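Local coordinates for protein nigritoxine (Vibrio nigripulchritudo, PDB 5M41) that acts as a bacterial toxin against crustaceans and insects, through a molecular mechanism that is not defined here, at residues E243-Q248 with L376-K381; H253-F258 with V355-I360; L293-S298 with V304-G309; V367-S372 with G383-I388; P426-H431 with R436-A441. All coordinates share one frame; numbering follows the deposited sequence. Where two conformers were deposited one is given.

Contact 1 (E243-Q248 with L376-K381)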
# COMPACT_ATOMS: atom_id res chain seq x y z
N GLU A 243 7.75 15.91 20.06
CA GLU A 243 6.89 14.73 20.25
C GLU A 243 5.41 15.09 20.11
O GLU A 243 4.66 14.34 19.49
CB GLU A 243 7.15 14.06 21.60
CG GLU A 243 8.44 13.25 21.63
CD GLU A 243 8.50 12.20 20.53
OE1 GLU A 243 7.49 11.48 20.26
OE2 GLU A 243 9.58 12.11 19.91
N LEU A 244 5.00 16.25 20.63
CA LEU A 244 3.60 16.67 20.45
C LEU A 244 3.33 17.05 19.01
O LEU A 244 2.25 16.76 18.46
CB LEU A 244 3.20 17.83 21.38
CG LEU A 244 3.23 17.60 22.90
CD1 LEU A 244 2.43 18.69 23.59
CD2 LEU A 244 2.65 16.26 23.33
N ARG A 245 4.31 17.71 18.38
CA ARG A 245 4.16 18.06 16.97
C ARG A 245 4.01 16.80 16.10
O ARG A 245 3.28 16.82 15.11
CB ARG A 245 5.35 18.90 16.49
CG ARG A 245 5.35 20.31 17.07
CD ARG A 245 6.60 21.07 16.66
NE ARG A 245 6.73 21.15 15.20
CZ ARG A 245 6.20 22.11 14.46
NH1 ARG A 245 5.50 23.10 15.01
NH2 ARG A 245 6.39 22.09 13.14
N ALA A 246 4.67 15.72 16.49
CA ALA A 246 4.72 14.48 15.70
C ALA A 246 3.75 13.39 16.20
O ALA A 246 3.88 12.22 15.83
CB ALA A 246 6.16 13.94 15.65
N ILE A 247 2.81 13.77 17.06
CA ILE A 247 1.85 12.82 17.67
C ILE A 247 1.08 11.93 16.66
O ILE A 247 0.79 10.79 16.95
CB ILE A 247 0.87 13.53 18.66
CG1 ILE A 247 -0.03 12.54 19.39
CG2 ILE A 247 -0.09 14.47 17.95
CD1 ILE A 247 0.68 11.74 20.45
N GLN A 248 0.76 12.47 15.48
CA GLN A 248 0.09 11.66 14.45
C GLN A 248 1.06 11.22 13.33
O GLN A 248 0.63 10.86 12.25
CB GLN A 248 -1.11 12.43 13.89
CG GLN A 248 -2.18 12.66 14.95
CD GLN A 248 -3.47 13.25 14.38
OE1 GLN A 248 -3.43 14.21 13.64
NE2 GLN A 248 -4.61 12.68 14.76
N LEU A 376 4.75 14.18 7.11
CA LEU A 376 5.32 13.56 5.92
C LEU A 376 6.49 14.38 5.35
O LEU A 376 7.51 13.79 4.97
CB LEU A 376 4.24 13.27 4.87
CG LEU A 376 3.62 11.87 5.07
CD1 LEU A 376 3.12 11.59 6.49
CD2 LEU A 376 2.56 11.54 4.03
N ILE A 377 6.35 15.71 5.29
CA ILE A 377 7.46 16.56 4.80
C ILE A 377 8.67 16.35 5.71
O ILE A 377 9.77 16.06 5.24
CB ILE A 377 7.07 18.07 4.78
CG1 ILE A 377 5.98 18.35 3.74
CG2 ILE A 377 8.29 18.97 4.52
CD1 ILE A 377 6.29 17.85 2.35
N GLU A 378 8.46 16.46 7.02
CA GLU A 378 9.55 16.31 7.98
C GLU A 378 10.16 14.92 7.87
O GLU A 378 11.37 14.78 7.89
CB GLU A 378 9.09 16.61 9.40
CG GLU A 378 8.84 18.11 9.62
CD GLU A 378 8.24 18.45 10.99
OE1 GLU A 378 8.22 17.58 11.89
OE2 GLU A 378 7.81 19.62 11.17
N GLY A 379 9.33 13.89 7.72
CA GLY A 379 9.82 12.52 7.56
C GLY A 379 10.68 12.35 6.30
O GLY A 379 11.67 11.62 6.32
N PHE A 380 10.30 12.99 5.21
CA PHE A 380 11.12 12.95 4.00
C PHE A 380 12.45 13.66 4.18
O PHE A 380 13.48 13.13 3.79
CB PHE A 380 10.37 13.50 2.78
CG PHE A 380 9.47 12.49 2.13
CD1 PHE A 380 10.00 11.35 1.51
CD2 PHE A 380 8.10 12.68 2.12
CE1 PHE A 380 9.16 10.42 0.89
CE2 PHE A 380 7.26 11.76 1.51
CZ PHE A 380 7.79 10.63 0.90
N LYS A 381 12.41 14.85 4.79
CA LYS A 381 13.63 15.58 5.16
C LYS A 381 14.61 14.72 5.97
O LYS A 381 15.82 14.84 5.80
CB LYS A 381 13.27 16.81 6.00
CG LYS A 381 12.94 18.07 5.22
CD LYS A 381 12.78 19.26 6.16
CE LYS A 381 12.15 20.43 5.44
NZ LYS A 381 11.25 21.20 6.35
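Arg245 reaches over to Glu378 with its whole side chain, and only the far tip arrives. From CB the chain sets out toward the 376-381 helix: CG lies beside the backbone N and anti to the carbonyl carbon (chi1 -71°), and CD continues the extended line. CB, CG and CD stay clear of Glu378, although outside the two segments the side chain also rests on Ile20. The bend comes at chi3 (58°), about the CG-CD bond, and it turns the guanidinium toward the glutamate. It is NH2 that meets the carboxylate, with Arg245 NH2 3.5 Å from Glu378 OE2. The approach is nearly straight, 163° at the hydrogen, but the length makes it a weak hydrogen bond within a salt bridge. The contact thus ties the last turn of helix 240-245, which Ala246 leaves, to helix 373-382 at the protein surface. One turn back on that second helix, Arg374 NH2 donates to Arg245 O, giving Arg245 a second hold at its backbone. Glu378 comes to the meeting point with an extended chain beyond CG, crossing the arginine at about a right angle. Its carboxylate is nevertheless nearly coplanar with the guanidinium, and OE2 sits at the edge of that flat group, near its plane.

Contact 2 (H253-F258 with V355-I360)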
# COMPACT_ATOMS: atom_id res chain seq x y z
N HIS A 253 6.99 8.35 18.69
CA HIS A 253 7.38 7.60 19.88
C HIS A 253 6.36 7.76 20.97
O HIS A 253 6.02 6.82 21.69
CB HIS A 253 8.81 8.01 20.31
CG HIS A 253 9.87 7.58 19.31
ND1 HIS A 253 10.53 6.40 19.42
CD2 HIS A 253 10.32 8.18 18.14
CE1 HIS A 253 11.38 6.26 18.37
NE2 HIS A 253 11.26 7.36 17.59
N LEU A 254 5.81 8.96 21.05
CA LEU A 254 4.76 9.24 22.01
C LEU A 254 3.46 8.49 21.64
O LEU A 254 2.78 7.96 22.53
CB LEU A 254 4.55 10.74 22.10
CG LEU A 254 3.47 11.28 23.04
CD1 LEU A 254 3.77 10.83 24.47
CD2 LEU A 254 3.40 12.80 22.94
N ALA A 255 3.10 8.43 20.36
CA ALA A 255 1.96 7.57 19.99
C ALA A 255 2.21 6.09 20.40
O ALA A 255 1.29 5.38 20.86
CB ALA A 255 1.68 7.65 18.49
N LYS A 256 3.44 5.63 20.24
CA LYS A 256 3.77 4.26 20.72
C LYS A 256 3.52 4.15 22.24
O LYS A 256 2.96 3.17 22.71
CB LYS A 256 5.21 3.87 20.36
CG LYS A 256 5.57 2.43 20.76
CD LYS A 256 7.01 2.03 20.39
CE LYS A 256 8.02 2.83 21.20
NZ LYS A 256 9.38 2.83 20.60
N TYR A 257 3.90 5.18 22.99
CA TYR A 257 3.68 5.14 24.44
C TYR A 257 2.18 5.14 24.79
O TYR A 257 1.72 4.33 25.61
CB TYR A 257 4.41 6.29 25.16
CG TYR A 257 4.25 6.21 26.67
CD1 TYR A 257 4.49 5.00 27.34
CD2 TYR A 257 3.86 7.33 27.44
CE1 TYR A 257 4.34 4.90 28.72
CE2 TYR A 257 3.71 7.23 28.82
CZ TYR A 257 3.95 6.02 29.45
OH TYR A 257 3.80 5.88 30.81
N PHE A 258 1.41 6.02 24.15
CA PHE A 258 -0.01 6.00 24.36
C PHE A 258 -0.62 4.65 24.01
O PHE A 258 -1.46 4.15 24.74
CB PHE A 258 -0.69 7.10 23.56
CG PHE A 258 -0.72 8.42 24.26
CD1 PHE A 258 -1.44 8.59 25.46
CD2 PHE A 258 -0.03 9.51 23.73
CE1 PHE A 258 -1.47 9.83 26.10
CE2 PHE A 258 -0.07 10.76 24.36
CZ PHE A 258 -0.80 10.92 25.54
N VAL A 355 -8.88 10.30 13.93
CA VAL A 355 -7.63 9.62 13.65
C VAL A 355 -6.85 9.55 14.98
O VAL A 355 -6.63 10.59 15.63
CB VAL A 355 -6.80 10.35 12.58
CG1 VAL A 355 -5.40 9.71 12.45
CG2 VAL A 355 -7.51 10.27 11.22
N VAL A 356 -6.47 8.34 15.36
CA VAL A 356 -5.75 8.12 16.62
C VAL A 356 -4.24 8.30 16.41
O VAL A 356 -3.62 9.08 17.10
CB VAL A 356 -6.11 6.75 17.27
CG1 VAL A 356 -5.29 6.50 18.53
CG2 VAL A 356 -7.59 6.74 17.65
N ARG A 357 -3.68 7.63 15.41
CA ARG A 357 -2.26 7.69 15.16
C ARG A 357 -1.99 7.48 13.68
O ARG A 357 -2.77 6.78 13.00
CB ARG A 357 -1.52 6.62 16.01
CG ARG A 357 -1.98 5.18 15.74
CD ARG A 357 -0.92 4.14 16.15
NE ARG A 357 0.27 4.36 15.33
CZ ARG A 357 1.52 4.46 15.75
NH1 ARG A 357 1.85 4.28 17.03
NH2 ARG A 357 2.47 4.70 14.85
N GLY A 358 -0.90 8.07 13.18
CA GLY A 358 -0.43 7.74 11.84
C GLY A 358 0.27 6.38 11.80
O GLY A 358 0.30 5.66 12.80
N GLY A 359 0.82 6.01 10.65
CA GLY A 359 1.52 4.76 10.51
C GLY A 359 1.76 4.36 9.07
O GLY A 359 1.74 5.19 8.15
N ILE A 360 2.02 3.07 8.89
CA ILE A 360 2.28 2.50 7.56
C ILE A 360 1.24 1.43 7.35
O ILE A 360 1.05 0.58 8.22
CB ILE A 360 3.71 1.89 7.46
CG1 ILE A 360 4.79 2.91 7.90
CG2 ILE A 360 4.00 1.39 6.04
CD1 ILE A 360 4.87 4.19 7.05
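A classic beta bulge, in which Val356 and Arg357 both face Thr427, includes the arginine whose side chain meets Ala255 on helix 253-264. The two residues are the closest pair of the backbones, 6.4 Å between the CA of Ala255 and the CA of Arg357. The methyl of Ala255 points toward the strand and lies over one face of the guanidinium, its CB 3.7 Å from Arg357 NH1. Lower down, the same CB is 4.2 Å from Arg357 CB, so the alanine touches the arginine at both its root and its tip. This is possible because the arginine folds up: CG stands between its own backbone N and carbonyl carbon (chi1 59°), and a second bend at chi3 brings the head back beside the main chain. The strand 354-357 is an outer strand of a three-stranded antiparallel sheet, and just beyond it Gly358 links to strand 359-363, which belongs to a different sheet. Gly358 O, at that link, is what holds the head. Arg357 NE donates to Gly358 O at 2.8 Å, nearly along the C=O axis, and Arg357 NH2 adds a weak bond to the same oxygen at 3.1 Å. Two N-H groups on one carbonyl, one of them weakly, help to set the rotation of the guanidinium. NH1 remains for the helix side, where it makes a salt bridge with Asp259 one turn beyond Ala255. Arg28 of helix 22-30 packs against both Ala255 and Arg357, and Lys256 N approaches Arg357 NH1 obliquely, at 3.8 Å.

Contact 3 (L293-S298 with V304-G309); sequences LLMSAS and VSVIQG
Met295 leaves its strand with CG beside the backbone N (chi1 -61°), runs extended through CG and then bends at chi3 (-78°), which lays SD and CE against the helix around Val306. The motif is a strand followed by a helix that doubles back over it: strand 293-296, which pairs with strand 340-348 in an antiparallel sheet, is covered by the start of helix 302-319, the two short axes running 168° apart and 8.8 Å from each other at closest approach. Met295 SD meets backbone rather than side chains, 3.8 Å from Val306 CA and 3.9 Å from Ser305 O. Met295 SD also comes to 4.2 Å from Gly309 CA, where the helix has no side chain and the sulfur can sit close to the main chain. CE packs on the valine, Met295 CE to Val306 CG1 being 4.1 Å. Leu293, two residues earlier and on the same side of the strand, uses the same glycine: its CG is anti to the backbone N, and CD2 lies 3.6 Å from Gly309 CA. On the sheet side, Leu293 and Met295 bond through their backbones to Ala343 and Ile341 of strand 340-348. Val306 also touches Ile389 and Val393 of helix 386-396. Where the strand runs out, Ser298 N donates to Ser296 OG in an ST turn that begins the path to the helix. The carbonyl of the same serine, Ser296 O, lies 4.1 Å from the other valine branch, Val306 CG2.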
# COMPACT_ATOMS: atom_id res chain seq x y z
N LEU A 293 1.06 11.10 -9.47
CA LEU A 293 2.37 11.08 -10.15
C LEU A 293 2.77 9.66 -10.53
O LEU A 293 3.05 8.83 -9.65
CB LEU A 293 3.46 11.73 -9.30
CG LEU A 293 4.92 11.80 -9.78
CD1 LEU A 293 5.07 12.53 -11.12
CD2 LEU A 293 5.77 12.48 -8.71
N LEU A 294 2.79 9.38 -11.83
CA LEU A 294 3.12 8.05 -12.33
C LEU A 294 4.61 8.01 -12.60
O LEU A 294 5.13 8.89 -13.26
CB LEU A 294 2.35 7.75 -13.63
CG LEU A 294 2.54 6.31 -14.14
CD1 LEU A 294 2.18 5.26 -13.09
CD2 LEU A 294 1.78 6.06 -15.44
N MET A 295 5.29 6.99 -12.09
CA MET A 295 6.74 6.90 -12.26
C MET A 295 7.15 5.47 -12.59
O MET A 295 6.37 4.53 -12.39
CB MET A 295 7.45 7.32 -10.97
CG MET A 295 7.18 8.75 -10.55
SD MET A 295 7.72 9.06 -8.85
CE MET A 295 6.41 8.33 -7.87
N SER A 296 8.38 5.31 -13.06
CA SER A 296 8.94 4.00 -13.33
C SER A 296 9.57 3.46 -12.05
O SER A 296 10.24 4.19 -11.34
CB SER A 296 10.00 4.09 -14.42
OG SER A 296 10.63 2.84 -14.62
N ALA A 297 9.33 2.18 -11.75
CA ALA A 297 9.97 1.55 -10.60
C ALA A 297 11.23 0.77 -11.00
O ALA A 297 11.83 0.10 -10.17
CB ALA A 297 8.97 0.65 -9.86
N SER A 298 11.63 0.86 -12.26
CA SER A 298 12.78 0.11 -12.76
C SER A 298 13.87 1.03 -13.27
O SER A 298 13.65 2.21 -13.48
CB SER A 298 12.36 -0.85 -13.88
OG SER A 298 12.18 -0.15 -15.09
N VAL A 304 15.47 6.43 -5.68
CA VAL A 304 15.73 7.84 -5.48
C VAL A 304 14.67 8.72 -6.18
O VAL A 304 14.17 9.66 -5.58
CB VAL A 304 17.16 8.23 -5.93
CG1 VAL A 304 17.30 9.74 -6.12
CG2 VAL A 304 18.20 7.73 -4.93
N SER A 305 14.34 8.41 -7.43
CA SER A 305 13.30 9.19 -8.14
C SER A 305 11.93 9.09 -7.48
O SER A 305 11.21 10.08 -7.37
CB SER A 305 13.18 8.74 -9.60
OG SER A 305 14.37 9.02 -10.31
N VAL A 306 11.58 7.89 -7.03
CA VAL A 306 10.30 7.69 -6.35
C VAL A 306 10.21 8.49 -5.05
O VAL A 306 9.24 9.21 -4.83
CB VAL A 306 10.00 6.20 -6.14
CG1 VAL A 306 8.68 6.02 -5.41
CG2 VAL A 306 9.96 5.51 -7.50
N ILE A 307 11.25 8.40 -4.22
CA ILE A 307 11.33 9.19 -2.98
C ILE A 307 11.16 10.68 -3.27
O ILE A 307 10.33 11.35 -2.66
CB ILE A 307 12.69 8.97 -2.27
CG1 ILE A 307 12.77 7.53 -1.75
CG2 ILE A 307 12.92 10.00 -1.17
CD1 ILE A 307 14.17 7.05 -1.42
N GLN A 308 11.95 11.20 -4.21
CA GLN A 308 11.91 12.63 -4.53
C GLN A 308 10.55 13.03 -5.11
O GLN A 308 9.93 14.02 -4.67
CB GLN A 308 13.08 13.00 -5.46
CG GLN A 308 13.09 14.46 -5.91
CD GLN A 308 13.06 15.44 -4.74
OE1 GLN A 308 14.00 15.51 -3.93
NE2 GLN A 308 11.97 16.22 -4.64
N GLY A 309 10.07 12.26 -6.08
CA GLY A 309 8.73 12.46 -6.61
C GLY A 309 7.65 12.52 -5.54
O GLY A 309 6.79 13.40 -5.57

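Contact 4 (V367-S372 with G383-I388)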
# COMPACT_ATOMS: atom_id res chain seq x y z
N VAL A 367 2.25 0.46 -0.46
CA VAL A 367 2.20 0.97 0.90
C VAL A 367 1.56 2.35 0.96
O VAL A 367 1.62 3.11 -0.00
CB VAL A 367 3.59 1.03 1.60
CG1 VAL A 367 4.29 -0.32 1.47
CG2 VAL A 367 4.45 2.12 0.99
N ASP A 368 0.93 2.64 2.09
CA ASP A 368 0.46 3.99 2.37
C ASP A 368 1.23 4.54 3.58
O ASP A 368 1.37 3.85 4.59
CB ASP A 368 -1.02 3.98 2.72
CG ASP A 368 -1.89 3.36 1.62
OD1 ASP A 368 -1.69 3.65 0.41
OD2 ASP A 368 -2.82 2.60 1.99
N ILE A 369 1.69 5.77 3.47
CA ILE A 369 2.35 6.46 4.57
C ILE A 369 1.35 7.48 5.11
O ILE A 369 0.92 8.39 4.39
CB ILE A 369 3.66 7.14 4.09
CG1 ILE A 369 4.59 6.08 3.45
CG2 ILE A 369 4.33 7.87 5.25
CD1 ILE A 369 5.73 6.63 2.59
N VAL A 370 0.92 7.28 6.36
CA VAL A 370 -0.19 8.07 6.95
C VAL A 370 0.29 8.92 8.14
O VAL A 370 0.91 8.40 9.06
CB VAL A 370 -1.35 7.15 7.39
CG1 VAL A 370 -2.45 7.94 8.11
CG2 VAL A 370 -1.92 6.41 6.18
N GLY A 371 0.03 10.21 8.10
CA GLY A 371 0.31 11.13 9.19
C GLY A 371 -0.13 12.51 8.75
O GLY A 371 -0.72 12.64 7.68
N SER A 372 0.17 13.55 9.52
CA SER A 372 -0.18 14.87 9.06
C SER A 372 0.70 15.23 7.87
O SER A 372 1.82 14.71 7.76
CB SER A 372 -0.06 15.91 10.18
OG SER A 372 1.26 16.40 10.26
N GLY A 383 14.73 11.38 5.95
CA GLY A 383 14.97 10.08 5.33
C GLY A 383 14.23 8.93 6.00
O GLY A 383 14.56 7.77 5.78
N ASN A 384 13.20 9.25 6.79
CA ASN A 384 12.42 8.24 7.54
C ASN A 384 11.66 7.21 6.73
O ASN A 384 11.30 6.15 7.26
CB ASN A 384 11.43 8.92 8.50
CG ASN A 384 12.12 9.62 9.64
OD1 ASN A 384 13.35 9.52 9.85
ND2 ASN A 384 11.34 10.34 10.40
N PHE A 385 11.42 7.50 5.45
CA PHE A 385 10.60 6.62 4.61
C PHE A 385 11.44 5.86 3.60
O PHE A 385 10.91 5.13 2.78
CB PHE A 385 9.50 7.45 3.90
CG PHE A 385 8.70 8.31 4.84
CD1 PHE A 385 8.21 7.79 6.03
CD2 PHE A 385 8.43 9.64 4.53
CE1 PHE A 385 7.48 8.58 6.91
CE2 PHE A 385 7.68 10.43 5.40
CZ PHE A 385 7.20 9.90 6.60
N THR A 386 12.76 5.98 3.69
CA THR A 386 13.67 5.46 2.65
C THR A 386 13.77 3.93 2.61
O THR A 386 13.76 3.35 1.52
CB THR A 386 15.08 6.11 2.80
OG1 THR A 386 14.94 7.51 2.61
CG2 THR A 386 16.12 5.53 1.80
N ASP A 387 13.86 3.27 3.76
CA ASP A 387 13.88 1.80 3.75
C ASP A 387 12.57 1.26 3.19
O ASP A 387 12.55 0.27 2.47
CB ASP A 387 14.12 1.22 5.15
CG ASP A 387 15.54 1.50 5.69
OD1 ASP A 387 16.45 1.83 4.89
OD2 ASP A 387 15.75 1.36 6.91
N ILE A 388 11.47 1.91 3.53
CA ILE A 388 10.15 1.47 3.07
C ILE A 388 10.03 1.64 1.56
O ILE A 388 9.62 0.70 0.87
CB ILE A 388 9.03 2.22 3.80
CG1 ILE A 388 8.91 1.67 5.22
CG2 ILE A 388 7.71 2.10 3.02
CD1 ILE A 388 8.21 2.59 6.20
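Strand 366-370 turns into helix 373-382, and a tight link then starts helix 386-396; Ile369 and Phe385 meet where that second helix folds back onto the strand. The link is a Schellman motif at Gly383, with its positive phi, running into a type I turn from Gly383 to Thr386, and it places Phe385 at the N-cap position with its ring directed inward. Ile369 covers that ring. With chi1 at -57° CG1 lies beside the backbone N and CG2 anti to it, which sends the CG2 methyl over one ring face as a CH-pi contact, 3.9 Å from the centroid of the Phe385 ring and 21° from its normal. The methyl is displaced toward the rim, where Ile369 CG2 is 3.6 Å from Phe385 CE1. The longer branch of Ile369 goes to the root of the aromatic, with Ile369 CD1 4.1 Å from Phe385 CB. Asn384 CB lies over the opposite ring face, also toward the rim. Two residues back along the strand and one helical turn onward, Val367 and Ile388 meet methyl to methyl, Val367 CG2 to Ile388 CG2 at 3.8 Å. The cluster is closed by its neighbours: Phe380 of helix 373-382 stacks edge-to-face on Phe385, Ile413 of helix 406-415 touches both Val367 and Ile388, Phe251 lies on Phe385 and Ile388, and Ile360 of the adjoining strand 359-363 packs on Ile369 and Ile388.

Contact 5 (P426-H431 with R436-A441)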
# COMPACT_ATOMS: atom_id res chain seq x y z
N PRO A 426 -1.68 2.83 10.95
CA PRO A 426 -2.46 3.94 11.47
C PRO A 426 -3.78 3.42 12.02
O PRO A 426 -4.24 2.37 11.58
CB PRO A 426 -2.71 4.80 10.22
CG PRO A 426 -2.72 3.78 9.10
CD PRO A 426 -1.55 2.89 9.48
N THR A 427 -4.37 4.12 12.99
CA THR A 427 -5.62 3.68 13.57
C THR A 427 -6.61 4.85 13.68
O THR A 427 -6.23 6.01 13.66
CB THR A 427 -5.46 3.06 14.99
OG1 THR A 427 -5.10 4.08 15.93
CG2 THR A 427 -4.45 1.89 15.08
N TYR A 428 -7.89 4.53 13.81
CA TYR A 428 -8.92 5.53 14.02
C TYR A 428 -9.92 5.00 15.03
O TYR A 428 -9.95 3.81 15.33
CB TYR A 428 -9.65 5.88 12.71
CG TYR A 428 -10.63 4.83 12.22
CD1 TYR A 428 -12.01 5.00 12.38
CD2 TYR A 428 -10.17 3.66 11.58
CE1 TYR A 428 -12.92 4.04 11.91
CE2 TYR A 428 -11.06 2.70 11.13
CZ TYR A 428 -12.43 2.89 11.29
OH TYR A 428 -13.30 1.93 10.82
N ARG A 429 -10.71 5.91 15.58
CA ARG A 429 -11.73 5.55 16.53
C ARG A 429 -13.07 5.81 15.86
O ARG A 429 -13.37 6.93 15.48
CB ARG A 429 -11.58 6.37 17.81
CG ARG A 429 -12.70 6.17 18.83
CD ARG A 429 -12.56 7.13 20.01
NE ARG A 429 -11.14 7.33 20.29
CZ ARG A 429 -10.42 6.57 21.11
NH1 ARG A 429 -10.97 5.56 21.80
NH2 ARG A 429 -9.13 6.83 21.26
N ASN A 430 -13.86 4.75 15.70
CA ASN A 430 -15.18 4.88 15.09
C ASN A 430 -16.18 5.54 16.03
O ASN A 430 -15.85 5.95 17.16
CB ASN A 430 -15.69 3.52 14.57
CG ASN A 430 -15.93 2.52 15.69
OD1 ASN A 430 -16.25 2.88 16.82
ND2 ASN A 430 -15.80 1.23 15.36
N HIS A 431 -17.42 5.64 15.57
CA HIS A 431 -18.44 6.39 16.29
C HIS A 431 -18.74 5.83 17.67
O HIS A 431 -19.09 6.58 18.58
CB HIS A 431 -19.69 6.53 15.42
CG HIS A 431 -19.39 6.91 13.97
ND1 HIS A 431 -18.78 8.07 13.63
CD2 HIS A 431 -19.61 6.22 12.77
CE1 HIS A 431 -18.64 8.13 12.29
NE2 HIS A 431 -19.15 7.00 11.77
N ARG A 436 -9.59 1.00 15.59
CA ARG A 436 -9.32 0.03 14.53
C ARG A 436 -8.24 0.56 13.58
O ARG A 436 -8.13 1.77 13.40
CB ARG A 436 -10.58 -0.22 13.69
CG ARG A 436 -11.83 -0.61 14.47
CD ARG A 436 -12.94 -1.07 13.54
NE ARG A 436 -13.73 -2.16 14.13
CZ ARG A 436 -14.67 -2.83 13.48
NH1 ARG A 436 -14.97 -2.52 12.23
NH2 ARG A 436 -15.33 -3.80 14.10
N PRO A 437 -7.47 -0.33 12.95
CA PRO A 437 -6.57 0.18 11.92
C PRO A 437 -7.32 0.84 10.75
O PRO A 437 -8.41 0.41 10.37
CB PRO A 437 -5.81 -1.07 11.45
CG PRO A 437 -6.64 -2.23 11.92
CD PRO A 437 -7.23 -1.77 13.21
N ILE A 438 -6.75 1.89 10.18
CA ILE A 438 -7.32 2.51 8.99
C ILE A 438 -7.08 1.60 7.77
O ILE A 438 -5.97 1.15 7.55
CB ILE A 438 -6.80 3.95 8.72
CG1 ILE A 438 -6.71 4.75 10.04
CG2 ILE A 438 -7.73 4.64 7.71
CD1 ILE A 438 -6.39 6.23 9.87
N PRO A 439 -8.15 1.32 7.00
CA PRO A 439 -8.00 0.56 5.76
C PRO A 439 -7.09 1.28 4.77
O PRO A 439 -6.91 2.50 4.83
CB PRO A 439 -9.44 0.50 5.19
CG PRO A 439 -10.32 0.72 6.38
CD PRO A 439 -9.56 1.63 7.30
N THR A 440 -6.50 0.51 3.86
CA THR A 440 -5.68 1.09 2.82
C THR A 440 -6.53 1.94 1.87
O THR A 440 -7.72 1.71 1.69
CB THR A 440 -4.92 0.02 2.02
OG1 THR A 440 -4.09 0.67 1.05
CG2 THR A 440 -5.89 -0.97 1.33
N ALA A 441 -5.92 2.98 1.32
CA ALA A 441 -6.56 3.76 0.29
C ALA A 441 -6.51 3.02 -1.05
O ALA A 441 -7.27 3.37 -1.94
CB ALA A 441 -5.90 5.11 0.16
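Ile438 fills the apolar centre of this beta hairpin, its CD1 4.0 Å from Pro426 CB and its CG1 3.9 Å from Tyr428 CD2. Tyr428 has CG between its backbone N and carbonyl carbon (chi1 75°), which turns the ring toward the partner strand: its edge meets Pro437 O, 3.6 Å from CE2, and CE2 also rests on Arg436 CB. Ile283 and Leu352 also touch the tyrosine. The backbones pair just outside. Tyr428 and Arg436 form an antiparallel hydrogen-bonded pair, Tyr428 N to Arg436 O and Arg436 N to Tyr428 O each at 2.8 Å. Beyond Pro437, Ile438 N donates to Pro426 O at 2.9 Å, coming from above the carbonyl plane. At the polar rim Asn430 ND2 lies over one face of the Arg436 guanidinium without a bond, while Asn430 OD1 takes the N-H groups of Glu432 and Glu434 and so fastens the turn. Pro437 stands opposite Thr427 in the non-hydrogen-bonded pair, where its missing N-H costs nothing; cohesion here rests on backbone bonds and the packing of Ile438 with Pro426 and Tyr428, and the charged arginine end is peripheral.

In the fold
Contact 4 is the buried, wholly apolar core of the set, and contact 2 is buried too, but around a folded arginine. Contacts 1 and 3 lie at the surface: contact 1 is a single weak ion pair, contact 3 sulfur and methyl packing on a helix backbone. Contact 5, partly buried, depends on strand pairing. Contacts 2 and 4 share a sheet through strands 359-363 and 366-370, while contacts 2 and 5 pair strands 354-357 and 427-429. Contact 1 touches contact 4 along consecutive elements of the chain, and Asp368 ties contact 4 to Thr440 and Ala441 of contact 5. Contact 3 stays about 13 Å from contact 5, nearest atoms.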